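Spermidine/putrescine ABC transporter, periplasmic binding protein (Treponema pallidum, PDB 2V84) probably serves as a polyamine receptor, binding spermidine and putrescine as the periplasmic solute-binding component of an ABC transporter. Local coordinates at residues Val26-Asn31 with Gly265-Asp270; Glu94-Ser99 with Leu271-Ile276; Ser149-Lys154 with Met160-Asp165; Ser215-Asp220 with Ala233-Ala238. All blocks are in the same frame, centred on the assembly; numbering follows the deposited sequence. Where two conformers were deposited one is given.

Interaction 1 of 4, residues Val26-Asn31 with Gly265-Asp270; sequences VLYLYN and GARNRD
R267 and Y28 meet where the loop before helix 269-279 passes the first strand of the chain. NH1 of R267 stands over one face of the Y28 ring, 4.2 Å above the plane and near its centre. CZ of R267 is nearly over the ring too (15° off the normal), but at 5.5 Å from the centroid the cation-pi attraction is long and at most weak. R267 gets there by an extended chain, with chi2 169° and chi3 -172°, that carries its charged end from the loop across to the tyrosine; the CB of both residues points toward the other segment.

A closer touch lies nearer the start of the strand, made by N268, the residue most covered in this contact. ND2 of N268 comes to 3.5 Å from O of V26, with no hydrogen bond between them. The stronger tie of the N268 amide is at the other atom: OD1 accepts from N of L271 and caps the helix at its N-terminus, which fixes the amide while ND2 faces the strand.

This is a surface contact at the edge of the lobe. Strand 26-32 runs parallel between strands 51-57 and 76-77, and D75 joins the two segments, its OD2 accepting from N of Y28 and its OD1 from N of N268. Beneath, L27 packs on L271 and F275 of helix 269-279, while V26 rests against V53 of strand 51-57.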
loop_
_atom_site.group_PDB
_atom_site.type_symbol
_atom_site.label_atom_id
_atom_site.label_comp_id
_atom_site.label_asym_id
_atom_site.label_seq_id
_atom_site.Cartn_x
_atom_site.Cartn_y
_atom_site.Cartn_z
ATOM N N VAL A 26 -14.900 14.487 -19.361
ATOM C CA VAL A 26 -14.339 14.503 -18.012
ATOM C C VAL A 26 -14.209 13.099 -17.402
ATOM O O VAL A 26 -15.151 12.294 -17.433
ATOM C CB VAL A 26 -15.103 15.471 -17.057
ATOM C CG1 VAL A 26 -16.560 15.049 -16.859
ATOM C CG2 VAL A 26 -14.384 15.587 -15.704
ATOM N N LEU A 27 -13.022 12.825 -16.855
ATOM C CA LEU A 27 -12.770 11.602 -16.088
ATOM C C LEU A 27 -12.843 11.887 -14.586
ATOM O O LEU A 27 -12.127 12.740 -14.075
ATOM C CB LEU A 27 -11.404 11.010 -16.460
ATOM C CG LEU A 27 -10.972 9.747 -15.707
ATOM C CD1 LEU A 27 -11.717 8.522 -16.223
ATOM C CD2 LEU A 27 -9.472 9.573 -15.816
ATOM N N TYR A 28 -13.719 11.169 -13.895
ATOM C CA TYR A 28 -13.840 11.263 -12.446
ATOM C C TYR A 28 -12.946 10.223 -11.749
ATOM O O TYR A 28 -13.353 9.064 -11.593
ATOM C CB TYR A 28 -15.289 11.006 -12.030
ATOM C CG TYR A 28 -16.246 12.188 -12.118
ATOM C CD1 TYR A 28 -16.552 12.793 -13.353
ATOM C CD2 TYR A 28 -16.885 12.672 -10.964
ATOM C CE1 TYR A 28 -17.449 13.868 -13.429
ATOM C CE2 TYR A 28 -17.783 13.738 -11.029
ATOM C CZ TYR A 28 -18.066 14.328 -12.259
ATOM O OH TYR A 28 -18.949 15.387 -12.309
ATOM N N LEU A 29 -11.751 10.649 -11.323
ATOM C CA LEU A 29 -10.801 9.791 -10.590
ATOM C C LEU A 29 -10.925 9.922 -9.080
ATOM O O LEU A 29 -10.935 11.033 -8.538
ATOM C CB LEU A 29 -9.348 10.086 -10.999
ATOM C CG LEU A 29 -8.187 9.432 -10.222
ATOM C CD1 LEU A 29 -8.181 7.896 -10.339
ATOM C CD2 LEU A 29 -6.876 9.987 -10.701
ATOM N N TYR A 30 -10.995 8.775 -8.415
ATOM C CA TYR A 30 -11.040 8.696 -6.976
ATOM C C TYR A 30 -9.874 7.847 -6.455
ATOM O O TYR A 30 -9.869 6.625 -6.627
ATOM C CB TYR A 30 -12.352 8.066 -6.566
ATOM C CG TYR A 30 -12.764 8.389 -5.166
ATOM C CD1 TYR A 30 -12.409 9.604 -4.584
ATOM C CD2 TYR A 30 -13.531 7.494 -4.423
ATOM C CE1 TYR A 30 -12.795 9.920 -3.281
ATOM C CE2 TYR A 30 -13.921 7.801 -3.115
ATOM C CZ TYR A 30 -13.552 9.013 -2.562
ATOM O OH TYR A 30 -13.913 9.342 -1.281
ATOM N N ASN A 31 -8.906 8.482 -5.796
ATOM C CA ASN A 31 -7.677 7.787 -5.408
ATOM C C ASN A 31 -7.145 8.380 -4.098
ATOM O O ASN A 31 -7.721 9.338 -3.578
ATOM C CB ASN A 31 -6.663 7.902 -6.560
ATOM C CG ASN A 31 -5.457 6.986 -6.408
ATOM O OD1 ASN A 31 -5.409 6.133 -5.527
ATOM N ND2 ASN A 31 -4.471 7.179 -7.271
ATOM N N GLY A 265 -21.741 1.690 -12.300
ATOM C CA GLY A 265 -22.393 2.921 -12.728
ATOM C C GLY A 265 -21.494 3.979 -13.350
ATOM O O GLY A 265 -21.933 5.111 -13.566
ATOM N N ALA A 266 -20.238 3.625 -13.638
ATOM C CA ALA A 266 -19.290 4.550 -14.274
ATOM C C ALA A 266 -19.857 5.134 -15.563
ATOM O O ALA A 266 -20.288 4.377 -16.449
ATOM C CB ALA A 266 -17.961 3.837 -14.561
ATOM N N ARG A 267 -19.851 6.469 -15.661
ATOM C CA ARG A 267 -20.448 7.179 -16.806
ATOM C C ARG A 267 -19.528 7.250 -18.008
ATOM O O ARG A 267 -20.002 7.338 -19.139
ATOM C CB ARG A 267 -20.829 8.616 -16.440
ATOM C CG ARG A 267 -21.800 8.797 -15.305
ATOM C CD ARG A 267 -21.828 10.272 -14.950
ATOM N NE ARG A 267 -22.590 10.552 -13.735
ATOM C CZ ARG A 267 -22.051 10.875 -12.561
ATOM N NH1 ARG A 267 -20.726 10.966 -12.415
ATOM N NH2 ARG A 267 -22.847 11.114 -11.523
ATOM N N ASN A 268 -18.220 7.237 -17.761
ATOM C CA ASN A 268 -17.218 7.312 -18.826
ATOM C C ASN A 268 -16.238 6.142 -18.815
ATOM O O ASN A 268 -15.080 6.314 -18.440
ATOM C CB ASN A 268 -16.438 8.623 -18.738
ATOM C CG ASN A 268 -15.962 9.114 -20.094
ATOM O OD1 ASN A 268 -15.551 8.327 -20.971
ATOM N ND2 ASN A 268 -16.027 10.429 -20.285
ATOM N N ARG A 269 -16.699 4.962 -19.226
ATOM C CA ARG A 269 -15.833 3.780 -19.263
ATOM C C ARG A 269 -14.701 3.952 -20.269
ATOM O O ARG A 269 -13.592 3.477 -20.046
ATOM C CB ARG A 269 -16.639 2.507 -19.553
ATOM C CG ARG A 269 -17.508 2.024 -18.380
ATOM C CD ARG A 269 -18.402 0.859 -18.780
ATOM N NE ARG A 269 -17.647 -0.237 -19.398
ATOM C CZ ARG A 269 -16.993 -1.193 -18.729
ATOM N NH1 ARG A 269 -17.008 -1.226 -17.404
ATOM N NH2 ARG A 269 -16.326 -2.139 -19.392
ATOM N N ASP A 270 -14.976 4.635 -21.379
ATOM C CA ASP A 270 -13.950 4.867 -22.409
ATOM C C ASP A 270 -12.735 5.645 -21.883
ATOM O O ASP A 270 -11.598 5.283 -22.156
ATOM C CB ASP A 270 -14.566 5.586 -23.605
ATOM C CG ASP A 270 -15.658 4.764 -24.279
ATOM O OD1 ASP A 270 -15.496 3.533 -24.413
ATOM O OD2 ASP A 270 -16.681 5.366 -24.667
#

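Interaction 2 of 4, residues Glu94-Ser99 with Leu271-Ile276; sequences EKIDLS and LAHAFI
H273 of helix 269-279 reaches the backbone of D97 in the loop after strand 93-94, a side-chain-to-backbone hydrogen bond next to an Asx turn at D97-S99. N of D97 donates to NE2 of H273 at 3.0 Å, with an angle of 159° at the hydrogen. The donor lies 12° out of the imidazole plane, so it meets NE2 at the ring edge, which is consistent with a neutral ring protonated at ND1. Apolar cover comes from I96, whose CG2 sits 3.7 Å from NE2 of H273, oblique to the ring.

The next shell holds the imidazole from its other nitrogen: ND1 of H273 bonds to O of R269, one turn earlier in the helix, and the two bonds together fix the ring's rotation. R269 also returns to the loop, through a salt bridge with E94 and a hydrogen bond to O of K95. I262 of strand 262-263 touches both I96 and H273.

CG of D97 is anti to its backbone N (chi1 178°), which turns the carboxylate onward to S99. OD1 of D97 accepts from N of S99 at 3.1 Å and from OG of S99 at 2.7 Å, both from the same face of the carboxylate plane.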
loop_
_atom_site.group_PDB
_atom_site.type_symbol
_atom_site.label_atom_id
_atom_site.label_comp_id
_atom_site.label_asym_id
_atom_site.label_seq_id
_atom_site.Cartn_x
_atom_site.Cartn_y
_atom_site.Cartn_z
ATOM N N GLU A 94 -17.294 -3.046 -12.078
ATOM C CA GLU A 94 -17.687 -3.422 -13.453
ATOM C C GLU A 94 -16.579 -4.182 -14.116
ATOM O O GLU A 94 -15.413 -3.936 -13.806
ATOM C CB GLU A 94 -18.002 -2.191 -14.294
ATOM C CG GLU A 94 -19.184 -1.428 -13.742
ATOM C CD GLU A 94 -19.752 -0.422 -14.703
ATOM O OE1 GLU A 94 -19.108 -0.127 -15.724
ATOM O OE2 GLU A 94 -20.864 0.086 -14.438
ATOM N N LYS A 95 -16.947 -5.123 -14.987
ATOM C CA LYS A 95 -15.947 -5.838 -15.799
ATOM C C LYS A 95 -15.154 -4.846 -16.636
ATOM O O LYS A 95 -15.697 -3.868 -17.148
ATOM C CB LYS A 95 -16.617 -6.916 -16.685
ATOM C CG LYS A 95 -17.164 -8.098 -15.872
ATOM C CD LYS A 95 -17.653 -9.249 -16.766
ATOM C CE LYS A 95 -18.210 -10.411 -15.919
ATOM N NZ LYS A 95 -18.670 -11.518 -16.798
ATOM N N ILE A 96 -13.863 -5.113 -16.774
ATOM C CA ILE A 96 -12.956 -4.289 -17.548
ATOM C C ILE A 96 -12.752 -4.942 -18.912
ATOM O O ILE A 96 -12.673 -6.163 -19.015
ATOM C CB ILE A 96 -11.604 -4.120 -16.794
ATOM C CG1 ILE A 96 -11.865 -3.324 -15.503
ATOM C CG2 ILE A 96 -10.569 -3.422 -17.675
ATOM C CD1 ILE A 96 -10.646 -3.103 -14.596
ATOM N N ASP A 97 -12.744 -4.119 -19.959
ATOM C CA ASP A 97 -12.502 -4.569 -21.325
ATOM C C ASP A 97 -11.021 -4.421 -21.611
ATOM O O ASP A 97 -10.541 -3.325 -21.924
ATOM C CB ASP A 97 -13.345 -3.749 -22.325
ATOM C CG ASP A 97 -13.096 -4.142 -23.765
ATOM O OD1 ASP A 97 -12.382 -5.142 -24.030
ATOM O OD2 ASP A 97 -13.605 -3.447 -24.663
ATOM N N LEU A 98 -10.291 -5.520 -21.486
ATOM C CA LEU A 98 -8.843 -5.444 -21.572
ATOM C C LEU A 98 -8.350 -5.139 -22.984
ATOM O O LEU A 98 -7.179 -4.781 -23.168
ATOM C CB LEU A 98 -8.185 -6.714 -21.030
ATOM C CG LEU A 98 -8.354 -7.043 -19.538
ATOM C CD1 LEU A 98 -7.666 -8.386 -19.257
ATOM C CD2 LEU A 98 -7.838 -5.934 -18.625
ATOM N N SER A 99 -9.243 -5.262 -23.973
ATOM C CA SER A 99 -8.854 -4.962 -25.354
ATOM C C SER A 99 -8.606 -3.455 -25.469
ATOM O O SER A 99 -7.892 -3.009 -26.366
ATOM C CB SER A 99 -9.897 -5.439 -26.380
ATOM O OG SER A 99 -11.083 -4.665 -26.301
ATOM N N LEU A 271 -12.980 6.705 -21.119
ATOM C CA LEU A 271 -11.866 7.423 -20.508
ATOM C C LEU A 271 -11.239 6.663 -19.347
ATOM O O LEU A 271 -10.046 6.806 -19.084
ATOM C CB LEU A 271 -12.267 8.835 -20.061
ATOM C CG LEU A 271 -12.087 9.939 -21.098
ATOM C CD1 LEU A 271 -12.438 11.258 -20.448
ATOM C CD2 LEU A 271 -10.679 9.968 -21.646
ATOM N N ALA A 272 -12.030 5.861 -18.639
ATOM C CA ALA A 272 -11.473 5.038 -17.561
ATOM C C ALA A 272 -10.436 4.054 -18.100
ATOM O O ALA A 272 -9.350 3.930 -17.552
ATOM C CB ALA A 272 -12.565 4.305 -16.824
ATOM N N HIS A 273 -10.759 3.380 -19.191
ATOM C CA HIS A 273 -9.820 2.422 -19.783
ATOM C C HIS A 273 -8.601 3.156 -20.348
ATOM O O HIS A 273 -7.473 2.673 -20.255
ATOM C CB HIS A 273 -10.500 1.647 -20.916
ATOM C CG HIS A 273 -11.499 0.630 -20.454
ATOM N ND1 HIS A 273 -12.798 0.954 -20.137
ATOM C CD2 HIS A 273 -11.385 -0.703 -20.248
ATOM C CE1 HIS A 273 -13.453 -0.141 -19.787
ATOM N NE2 HIS A 273 -12.616 -1.157 -19.836
ATOM N N ALA A 274 -8.842 4.326 -20.934
ATOM C CA ALA A 274 -7.803 5.090 -21.601
ATOM C C ALA A 274 -6.800 5.586 -20.584
ATOM O O ALA A 274 -5.600 5.671 -20.864
ATOM C CB ALA A 274 -8.412 6.265 -22.378
ATOM N N PHE A 275 -7.285 5.906 -19.396
ATOM C CA PHE A 275 -6.379 6.345 -18.359
ATOM C C PHE A 275 -5.530 5.217 -17.800
ATOM O O PHE A 275 -4.332 5.396 -17.609
ATOM C CB PHE A 275 -7.099 7.097 -17.248
ATOM C CG PHE A 275 -6.152 7.702 -16.256
ATOM C CD1 PHE A 275 -5.608 8.966 -16.476
ATOM C CD2 PHE A 275 -5.756 6.981 -15.125
ATOM C CE1 PHE A 275 -4.703 9.519 -15.568
ATOM C CE2 PHE A 275 -4.848 7.524 -14.213
ATOM C CZ PHE A 275 -4.325 8.795 -14.436
ATOM N N ILE A 276 -6.114 4.035 -17.589
ATOM C CA ILE A 276 -5.333 2.886 -17.142
ATOM C C ILE A 276 -4.263 2.556 -18.188
ATOM O O ILE A 276 -3.103 2.283 -17.857
ATOM C CB ILE A 276 -6.255 1.627 -16.922
ATOM C CG1 ILE A 276 -7.340 1.936 -15.866
ATOM C CG2 ILE A 276 -5.426 0.390 -16.534
ATOM C CD1 ILE A 276 -8.430 0.849 -15.757
#

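Interaction 3 of 4, residues Ser149-Lys154 with Met160-Asp165; sequences SIFSRK and MSMMDD
F151 is the hub of a double Met-aromatic cluster, in which M160 and M162 of strand 160-162 close on a ring supplied by the 3-10 turn 149-152. The CH-pi contact is nearly head-on to the ring face: CG of M162 stands 3.7 Å from the ring centroid, 9° off the normal, over the centre of one face. The opposite face is covered toward its rim by CG2 of I150, so the ring is sandwiched.

Two sulfur contacts differ in approach. SD of M162 lies over the same face as its CG, 4.2 Å from the centroid and 22° off the normal; the bend at chi3 (80°) folds CE back along the ring. SD of M160 comes in obliquely at 5.0 Å from the centroid, nearest to CD1 of F151.

Polar backbone atoms line the rest. SD of M160 is 3.5 Å from O of I150, and its methyl lies near O of F151 and O of R153. O of F151 accepts from ND2 of N203.

The cluster is buried in the mixed-sheet lobe, where V223, L204 and I134 add apolar contacts to F151. Strand 160-162 leads on to D165, predicted to bind spermidine; its OD2 accepts from N of E168, another residue of that predicted site. Between turn and strand, CE1 of F151 comes to 3.2 Å from O of S161, oblique to the ring.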
loop_
_atom_site.group_PDB
_atom_site.type_symbol
_atom_site.label_atom_id
_atom_site.label_comp_id
_atom_site.label_asym_id
_atom_site.label_seq_id
_atom_site.Cartn_x
_atom_site.Cartn_y
_atom_site.Cartn_z
ATOM N N SER A 149 10.951 -7.436 15.593
ATOM C CA SER A 149 11.182 -7.478 17.018
ATOM C C SER A 149 11.906 -6.220 17.478
ATOM O O SER A 149 12.147 -6.047 18.669
ATOM C CB SER A 149 11.953 -8.732 17.397
ATOM O OG SER A 149 11.065 -9.861 17.351
ATOM N N ILE A 150 12.247 -5.335 16.544
ATOM C CA ILE A 150 12.873 -4.055 16.922
ATOM C C ILE A 150 11.896 -3.258 17.804
ATOM O O ILE A 150 12.285 -2.447 18.641
ATOM C CB ILE A 150 13.301 -3.229 15.675
ATOM C CG1 ILE A 150 14.196 -2.053 16.103
ATOM C CG2 ILE A 150 12.072 -2.767 14.841
ATOM C CD1 ILE A 150 15.107 -1.534 14.996
ATOM N N PHE A 151 10.604 -3.523 17.635
ATOM C CA PHE A 151 9.609 -2.827 18.441
ATOM C C PHE A 151 9.484 -3.322 19.887
ATOM O O PHE A 151 8.808 -2.701 20.701
ATOM C CB PHE A 151 8.263 -2.785 17.691
ATOM C CG PHE A 151 8.327 -1.976 16.429
ATOM C CD1 PHE A 151 8.429 -0.587 16.498
ATOM C CD2 PHE A 151 8.295 -2.598 15.166
ATOM C CE1 PHE A 151 8.500 0.187 15.343
ATOM C CE2 PHE A 151 8.363 -1.849 14.006
ATOM C CZ PHE A 151 8.478 -0.444 14.093
ATOM N N SER A 152 10.177 -4.410 20.216
ATOM C CA SER A 152 10.210 -4.883 21.591
ATOM C C SER A 152 11.430 -4.344 22.363
ATOM O O SER A 152 11.651 -4.723 23.516
ATOM C CB SER A 152 10.163 -6.408 21.614
ATOM O OG SER A 152 11.434 -6.893 21.261
ATOM N N ARG A 153 12.200 -3.452 21.733
ATOM C CA ARG A 153 13.392 -2.869 22.362
ATOM C C ARG A 153 13.040 -1.831 23.410
ATOM O O ARG A 153 12.649 -0.727 23.075
ATOM C CB ARG A 153 14.308 -2.240 21.318
ATOM C CG ARG A 153 15.017 -3.299 20.531
ATOM C CD ARG A 153 16.133 -2.777 19.710
ATOM N NE ARG A 153 17.157 -2.005 20.428
ATOM C CZ ARG A 153 18.258 -1.595 19.818
ATOM N NH1 ARG A 153 18.453 -1.941 18.554
ATOM N NH2 ARG A 153 19.171 -0.878 20.445
ATOM N N LYS A 154 13.206 -2.203 24.675
ATOM C CA LYS A 154 12.914 -1.316 25.810
ATOM C C LYS A 154 13.810 -0.084 25.914
ATOM O O LYS A 154 13.364 0.943 26.435
ATOM C CB LYS A 154 12.851 -2.100 27.130
ATOM C CG LYS A 154 11.593 -2.989 27.188
ATOM C CD LYS A 154 11.192 -3.445 28.595
ATOM C CE LYS A 154 10.108 -4.534 28.499
ATOM N NZ LYS A 154 9.529 -4.975 29.810
ATOM N N MET A 160 9.461 5.247 19.425
ATOM C CA MET A 160 9.042 4.435 18.285
ATOM C C MET A 160 7.554 4.593 18.033
ATOM O O MET A 160 6.796 4.936 18.945
ATOM C CB MET A 160 9.366 2.960 18.555
ATOM C CG MET A 160 10.868 2.715 18.790
ATOM S SD MET A 160 11.305 0.958 18.763
ATOM C CE MET A 160 10.562 0.402 20.298
ATOM N N SER A 161 7.142 4.356 16.788
ATOM C CA SER A 161 5.730 4.221 16.447
ATOM C C SER A 161 5.519 3.037 15.518
ATOM O O SER A 161 6.447 2.586 14.817
ATOM C CB SER A 161 5.190 5.506 15.790
ATOM O OG SER A 161 5.737 5.717 14.481
ATOM N N MET A 162 4.294 2.499 15.548
ATOM C CA MET A 162 3.850 1.574 14.549
ATOM C C MET A 162 2.674 2.216 13.851
ATOM O O MET A 162 2.113 3.212 14.342
ATOM C CB MET A 162 3.501 0.194 15.152
ATOM C CG MET A 162 4.754 -0.561 15.670
ATOM S SD MET A 162 4.373 -2.260 16.100
ATOM C CE MET A 162 4.389 -2.994 14.480
ATOM N N MET A 163 2.282 1.654 12.711
ATOM C CA MET A 163 1.215 2.250 11.908
ATOM C C MET A 163 -0.164 2.042 12.519
ATOM O O MET A 163 -0.405 1.025 13.175
ATOM C CB MET A 163 1.258 1.722 10.475
ATOM C CG MET A 163 2.413 2.284 9.665
ATOM S SD MET A 163 2.117 2.179 7.884
ATOM C CE MET A 163 2.363 0.444 7.606
ATOM N N ASP A 164 -1.058 3.012 12.290
ATOM C CA ASP A 164 -2.416 2.988 12.806
ATOM C C ASP A 164 -3.238 2.241 11.751
ATOM O O ASP A 164 -4.145 2.789 11.103
ATOM C CB ASP A 164 -2.930 4.416 13.004
ATOM C CG ASP A 164 -4.229 4.484 13.784
ATOM O OD1 ASP A 164 -4.870 3.426 14.024
ATOM O OD2 ASP A 164 -4.638 5.613 14.115
ATOM N N ASP A 165 -2.861 0.987 11.545
ATOM C CA ASP A 165 -3.526 0.150 10.584
ATOM C C ASP A 165 -3.547 -1.276 11.106
ATOM O O ASP A 165 -2.486 -1.867 11.361
ATOM C CB ASP A 165 -2.826 0.184 9.217
ATOM C CG ASP A 165 -3.599 -0.603 8.164
ATOM O OD1 ASP A 165 -4.538 -0.050 7.539
ATOM O OD2 ASP A 165 -3.317 -1.799 7.976
#

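Interaction 4 of 4, residues Ser215-Asp220 with Ala233-Ala238; sequences SFASGD and AETPEA
F216 and A217, on the last turn of helix 212-218, face the end of helix 228-234 and the residues that follow it. CA of A217 and CA of T235 are 5.1 Å apart. F216 has CG anti to its backbone N (chi1 -176°), which swings the ring to the T235 side; OG1 of T235 stands 4.3 Å from CD2 of F216, at the ring edge and near its plane.

A217 is the most covered residue of the contact. Its CB points at the other segment and sits 3.4 Å from O of E234 and 3.6 Å from OG1 of T235, so the methyl touches both a carbonyl oxygen and a hydroxyl. OG1 of T235 is weakly hydrogen-bonded to O of F231, in the last turn of helix 228-234.

S218 faces away from the other segment and closes the helix instead, its OG donating to O of S215 at 3.0 Å from above the carbonyl plane. G219 then leaves the helix with positive phi (102°), a conformation that suits glycine, and the chain turns toward strand 223-226.

Inward, F216 meets F231 of helix 228-234 edge-to-face and packs on A135 and N137 of strand 125-137. I243 of strand 243-246 touches both F216 and T235, so the helix-end contact lies against strands 125-137 and 243-246 of the mixed sheet.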
loop_
_atom_site.group_PDB
_atom_site.type_symbol
_atom_site.label_atom_id
_atom_site.label_comp_id
_atom_site.label_asym_id
_atom_site.label_seq_id
_atom_site.Cartn_x
_atom_site.Cartn_y
_atom_site.Cartn_z
ATOM N N SER A 215 7.695 13.082 12.545
ATOM C CA SER A 215 8.262 12.780 13.861
ATOM C C SER A 215 9.573 12.029 13.721
ATOM O O SER A 215 10.490 12.187 14.544
ATOM C CB SER A 215 7.267 11.979 14.704
ATOM O OG SER A 215 6.088 12.735 14.945
ATOM N N PHE A 216 9.679 11.221 12.672
ATOM C CA PHE A 216 10.953 10.583 12.379
ATOM C C PHE A 216 11.996 11.619 11.918
ATOM O O PHE A 216 13.161 11.563 12.318
ATOM C CB PHE A 216 10.775 9.431 11.374
ATOM C CG PHE A 216 12.038 8.688 11.101
ATOM C CD1 PHE A 216 12.405 7.597 11.883
ATOM C CD2 PHE A 216 12.901 9.119 10.085
ATOM C CE1 PHE A 216 13.611 6.936 11.642
ATOM C CE2 PHE A 216 14.100 8.453 9.840
ATOM C CZ PHE A 216 14.451 7.368 10.620
ATOM N N ALA A 217 11.565 12.584 11.101
ATOM C CA ALA A 217 12.467 13.642 10.617
ATOM C C ALA A 217 13.017 14.532 11.725
ATOM O O ALA A 217 14.180 14.958 11.652
ATOM C CB ALA A 217 11.787 14.489 9.521
ATOM N N SER A 218 12.208 14.813 12.747
ATOM C CA SER A 218 12.664 15.652 13.874
ATOM C C SER A 218 13.625 14.915 14.818
ATOM O O SER A 218 14.392 15.531 15.526
ATOM C CB SER A 218 11.474 16.190 14.674
ATOM O OG SER A 218 10.725 15.123 15.245
ATOM N N GLY A 219 13.567 13.591 14.827
ATOM C CA GLY A 219 14.342 12.795 15.779
ATOM C C GLY A 219 13.482 12.303 16.928
ATOM O O GLY A 219 13.971 11.592 17.815
ATOM N N ASP A 220 12.199 12.674 16.909
ATOM C CA ASP A 220 11.250 12.288 17.955
ATOM C C ASP A 220 11.017 10.783 17.975
ATOM O O ASP A 220 10.977 10.178 19.050
ATOM C CB ASP A 220 9.908 12.985 17.758
ATOM C CG ASP A 220 9.888 14.405 18.285
ATOM O OD1 ASP A 220 10.939 14.919 18.741
ATOM O OD2 ASP A 220 8.794 15.003 18.225
ATOM N N ALA A 233 10.521 11.529 1.672
ATOM C CA ALA A 233 9.966 12.825 1.241
ATOM C C ALA A 233 10.090 13.854 2.349
ATOM O O ALA A 233 10.344 15.049 2.101
ATOM C CB ALA A 233 8.505 12.661 0.830
ATOM N N GLU A 234 9.967 13.380 3.583
ATOM C CA GLU A 234 9.866 14.246 4.748
ATOM C C GLU A 234 11.200 14.584 5.415
ATOM O O GLU A 234 11.267 15.478 6.268
ATOM C CB GLU A 234 8.945 13.584 5.758
ATOM C CG GLU A 234 8.478 14.491 6.853
ATOM C CD GLU A 234 7.156 15.125 6.541
ATOM O OE1 GLU A 234 6.298 14.447 5.919
ATOM O OE2 GLU A 234 6.981 16.295 6.935
ATOM N N THR A 235 12.260 13.871 5.050
ATOM C CA THR A 235 13.583 14.120 5.631
ATOM C C THR A 235 14.464 14.747 4.563
ATOM O O THR A 235 14.482 14.259 3.437
ATOM C CB THR A 235 14.228 12.801 6.161
ATOM O OG1 THR A 235 13.473 12.307 7.272
ATOM C CG2 THR A 235 15.651 13.038 6.638
ATOM N N PRO A 236 15.211 15.826 4.909
ATOM C CA PRO A 236 16.062 16.468 3.901
ATOM C C PRO A 236 17.015 15.465 3.266
ATOM O O PRO A 236 17.466 14.544 3.941
ATOM C CB PRO A 236 16.853 17.523 4.698
ATOM C CG PRO A 236 16.625 17.226 6.132
ATOM C CD PRO A 236 15.314 16.488 6.221
ATOM N N GLU A 237 17.303 15.643 1.979
ATOM C CA GLU A 237 18.151 14.715 1.225
ATOM C C GLU A 237 19.526 14.512 1.880
ATOM O O GLU A 237 20.094 13.413 1.833
ATOM C CB GLU A 237 18.314 15.206 -0.216
ATOM C CG GLU A 237 18.427 14.100 -1.260
ATOM C CD GLU A 237 19.211 14.548 -2.484
ATOM O OE1 GLU A 237 20.441 14.712 -2.368
ATOM O OE2 GLU A 237 18.597 14.736 -3.565
ATOM N N ALA A 238 20.042 15.577 2.495
ATOM C CA ALA A 238 21.309 15.546 3.218
ATOM C C ALA A 238 21.343 14.472 4.298
ATOM O O ALA A 238 22.408 13.937 4.615
ATOM C CB ALA A 238 21.601 16.916 3.831
#

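In the fold
Interactions 1 and 2 share helix 269-279 and touch, with centres about 10 Å apart: G265 probably bonds to E94, and L27 packs on A272. Interaction 1 is a surface contact of a long, weak cation-pi approach and an asparagine amide near a strand carbonyl, with no hydrogen bond across it, whereas interaction 2 is buried and owes its grip to a directed hydrogen bond. Interactions 3 and 4 lie about the mixed sheet, 3 through one of its strands and 4 through helices beside it, their centres about 18 Å apart. Interaction 3 is buried and mainly CH-pi and sulfur-aromatic, with several backbone oxygens touching the side chains; interaction 4, partly buried, is light methyl packing between helix ends.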